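Local coordinates for Glucanase/chitosanase (Paenibacillus fukuinensis, PDB 4ZZ5), which serves as a chitosan-binding CBM32 module, a beta-sandwich domain of a larger chitosanase/glucanase that probably hydrolyses glycosidic bonds in polysaccharides, at residues T57-R62 with F108-A113. Sequence-based numbering, arbitrary orientation.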
ATOM      1  N   THR A  57       6.273   1.723  16.470  1.00 13.58           N
ATOM      2  CA  THR A  57       6.446   0.299  16.065  1.00 12.05           C
ATOM      3  C   THR A  57       5.217  -0.472  16.386  1.00 11.97           C
ATOM      4  O   THR A  57       4.620  -0.413  17.541  1.00 14.94           O
ATOM      5  CB  THR A  57       7.624  -0.276  16.811  1.00 13.92           C
ATOM      6  OG1 THR A  57       8.833   0.430  16.582  1.00 15.91           O
ATOM      7  CG2 THR A  57       7.817  -1.730  16.413  1.00 14.55           C
ATOM      8  N   GLN A  58       4.687  -1.286  15.511  1.00 10.03           N
ATOM      9  CA  GLN A  58       3.608  -2.171  15.718  1.00  9.45           C
ATOM     10  C   GLN A  58       4.003  -3.596  15.313  1.00  9.89           C
ATOM     11  O   GLN A  58       4.820  -3.754  14.347  1.00 11.90           O
ATOM     12  CB  GLN A  58       2.392  -1.746  14.883  1.00 10.21           C
ATOM     13  CG  GLN A  58       1.824  -0.418  15.348  1.00 10.07           C
ATOM     14  CD  GLN A  58       0.940  -0.582  16.584  1.00 12.05           C
ATOM     15  OE1 GLN A  58       0.633  -1.664  17.017  1.00 12.37           O
ATOM     16  NE2 GLN A  58       0.550   0.522  17.137  1.00 13.17           N
ATOM     17  N   SER A  59       3.401  -4.585  15.839  1.00 10.13           N
ATOM     18  CA  SER A  59       3.561  -5.940  15.362  1.00  9.90           C
ATOM     19  C   SER A  59       2.419  -6.183  14.453  1.00 11.77           C
ATOM     20  O   SER A  59       1.246  -6.131  14.769  1.00 12.87           O
ATOM     21  CB  SER A  59       3.433  -6.899  16.581  1.00 12.68           C
ATOM     22  OG  SER A  59       3.502  -8.270  16.062  1.00 14.06           O
ATOM     23  N   ILE A  60       2.731  -6.427  13.153  1.00 10.32           N
ATOM     24  CA  ILE A  60       1.724  -6.582  12.121  1.00  9.65           C
ATOM     25  C   ILE A  60       1.824  -7.963  11.445  1.00  9.29           C
ATOM     26  O   ILE A  60       2.928  -8.473  11.317  1.00  9.71           O
ATOM     27  CB  ILE A  60       1.740  -5.439  11.102  1.00  9.51           C
ATOM     28  CG1 ILE A  60       2.994  -5.419  10.276  1.00 10.06           C
ATOM     29  CG2 ILE A  60       1.553  -4.091  11.849  1.00 11.08           C
ATOM     30  CD1 ILE A  60       2.958  -4.425   9.095  1.00 10.01           C
ATOM     31  N   SER A  61       0.737  -8.438  10.964  1.00  7.96           N
ATOM     32  CA  SER A  61       0.686  -9.735  10.278  1.00  8.74           C
ATOM     33  C   SER A  61      -0.301  -9.846   9.199  1.00  8.98           C
ATOM     34  O   SER A  61      -0.431 -10.900   8.566  1.00 10.26           O
ATOM     35  CB  SER A  61       0.461 -10.845  11.347  1.00 11.23           C
ATOM     36  OG  SER A  61      -0.871 -10.803  11.822  1.00 13.65           O
ATOM     37  N   ARG A  62      -1.094  -8.780   8.925  1.00  8.62           N
ATOM     38  CA  ARG A  62      -2.110  -8.828   7.911  1.00  9.62           C
ATOM     39  C   ARG A  62      -2.243  -7.502   7.242  1.00  8.66           C
ATOM     40  O   ARG A  62      -2.244  -6.438   7.863  1.00  9.38           O
ATOM     41  CB  ARG A  62      -3.453  -9.262   8.482  1.00 10.22           C
ATOM     42  CG  ARG A  62      -4.603  -9.354   7.508  1.00 13.19           C
ATOM     43  CD  ARG A  62      -5.788 -10.084   8.147  1.00 19.96           C
ATOM     44  NE  ARG A  62      -6.550  -9.318   9.057  1.00 27.89           N
ATOM     45  CZ  ARG A  62      -7.680  -8.663   8.749  1.00 31.46           C
ATOM     46  NH1 ARG A  62      -8.149  -8.562   7.485  1.00 31.80           N
ATOM     47  NH2 ARG A  62      -8.320  -8.053   9.727  1.00 28.47           N
ATOM     48  N   PHE A 108       1.102 -12.711   6.718  1.00  9.07           N
ATOM     49  CA  PHE A 108       2.499 -12.999   6.737  1.00  8.92           C
ATOM     50  C   PHE A 108       2.986 -13.119   8.166  1.00  8.94           C
ATOM     51  O   PHE A 108       2.267 -12.761   9.090  1.00 10.71           O
ATOM     52  CB  PHE A 108       3.306 -11.961   5.934  1.00  8.49           C
ATOM     53  CG  PHE A 108       2.890 -10.491   6.258  1.00  7.94           C
ATOM     54  CD1 PHE A 108       3.395  -9.877   7.343  1.00  8.26           C
ATOM     55  CD2 PHE A 108       1.999  -9.797   5.470  1.00  9.28           C
ATOM     56  CE1 PHE A 108       3.017  -8.599   7.693  1.00  8.77           C
ATOM     57  CE2 PHE A 108       1.598  -8.512   5.817  1.00  9.02           C
ATOM     58  CZ  PHE A 108       2.105  -7.923   6.887  1.00  9.06           C
ATOM     59  N   ALA A 109       4.197 -13.580   8.339  1.00  9.74           N
ATOM     60  CA  ALA A 109       4.721 -13.803   9.683  1.00 10.44           C
ATOM     61  C   ALA A 109       4.661 -12.506  10.420  1.00  9.69           C
ATOM     62  O   ALA A 109       5.129 -11.457   9.922  1.00  9.52           O
ATOM     63  CB  ALA A 109       6.167 -14.326   9.562  1.00 11.62           C
ATOM     64  N   ALA A 110       4.241 -12.510  11.708  1.00  9.26           N
ATOM     65  CA  ALA A 110       4.196 -11.315  12.490  1.00  8.83           C
ATOM     66  C   ALA A 110       5.504 -10.677  12.623  1.00  8.86           C
ATOM     67  O   ALA A 110       6.553 -11.318  12.907  1.00 10.00           O
ATOM     68  CB  ALA A 110       3.569 -11.570  13.882  1.00 10.53           C
ATOM     69  N   THR A 111       5.560  -9.309  12.394  1.00  8.43           N
ATOM     70  CA  THR A 111       6.794  -8.628  12.397  1.00  8.91           C
ATOM     71  C   THR A 111       6.624  -7.225  12.976  1.00  8.54           C
ATOM     72  O   THR A 111       5.556  -6.558  12.695  1.00  8.45           O
ATOM     73  CB  THR A 111       7.394  -8.452  10.970  1.00  8.77           C
ATOM     74  OG1 THR A 111       8.618  -7.732  11.011  1.00  8.56           O
ATOM     75  CG2 THR A 111       6.429  -7.821   9.938  1.00  9.19           C
ATOM     76  N   ASN A 112       7.583  -6.720  13.655  1.00  8.18           N
ATOM     77  CA  ASN A 112       7.607  -5.279  13.968  1.00  9.56           C
ATOM     78  C   ASN A 112       7.692  -4.518  12.657  1.00  8.72           C
ATOM     79  O   ASN A 112       8.406  -4.893  11.722  1.00  8.96           O
ATOM     80  CB  ASN A 112       8.793  -4.958  14.842  1.00 10.67           C
ATOM     81  CG  ASN A 112       8.620  -5.458  16.307  1.00 14.05           C
ATOM     82  OD1 ASN A 112       7.676  -6.091  16.617  1.00 19.87           O
ATOM     83  ND2 ASN A 112       9.539  -5.069  17.191  1.00 20.23           N
ATOM     84  N   ALA A 113       7.041  -3.368  12.660  1.00  8.81           N
ATOM     85  CA  ALA A 113       7.101  -2.410  11.512  1.00  8.52           C
ATOM     86  C   ALA A 113       6.755  -1.018  12.047  1.00  8.62           C
ATOM     87  O   ALA A 113       5.824  -0.918  12.878  1.00 10.12           O
ATOM     88  CB  ALA A 113       6.121  -2.810  10.434  1.00  9.03           C
TER
HETATM   89  O   HOH W   1       6.358  -8.598  16.264  1.00 18.79           O
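In one of the two antiparallel sheets of this CBM32 beta-sandwich, the outermost strand 103-113 pairs with strand 57-67, and Gln-58 with Ala-113 and Ile-60 with Thr-111 form hydrogen-bonded pairs. Ile-60 N reaches Thr-111 O at 2.9 Å, almost straight at 171°, and Phe-108 N closes the row on Ser-61 O at 3.0 Å. Ile-60 suits the sandwich interior: its CD1 lies 3.8 Å from Ala-113 CB, a methyl small enough to take it, and both residues touch Val-79 of the facing sheet. With CG between its own N and carbonyl carbon (chi1 46°), Phe-108 carries its ring across to the other strand, one face over Ser-61 C, offset toward the rim, and Arg-62 N; CE1 lies 4.1 Å from Ile-60 CG1. With an alanine in its place the ring is gone, and the Ser-61/Arg-62 peptide would probably lose its aromatic cover, with a gap beside Ile-60. Ser-61 and Arg-62 both lie opposite Tyr-137 of strand 130-137, a classic beta bulge. Backbone bonds thus set the register; Ile-60 and Ala-113 meet Val-79 on one face, and on the other a water joins Ser-59 OG to Asn-112 OD1, polar groups suited to solvent.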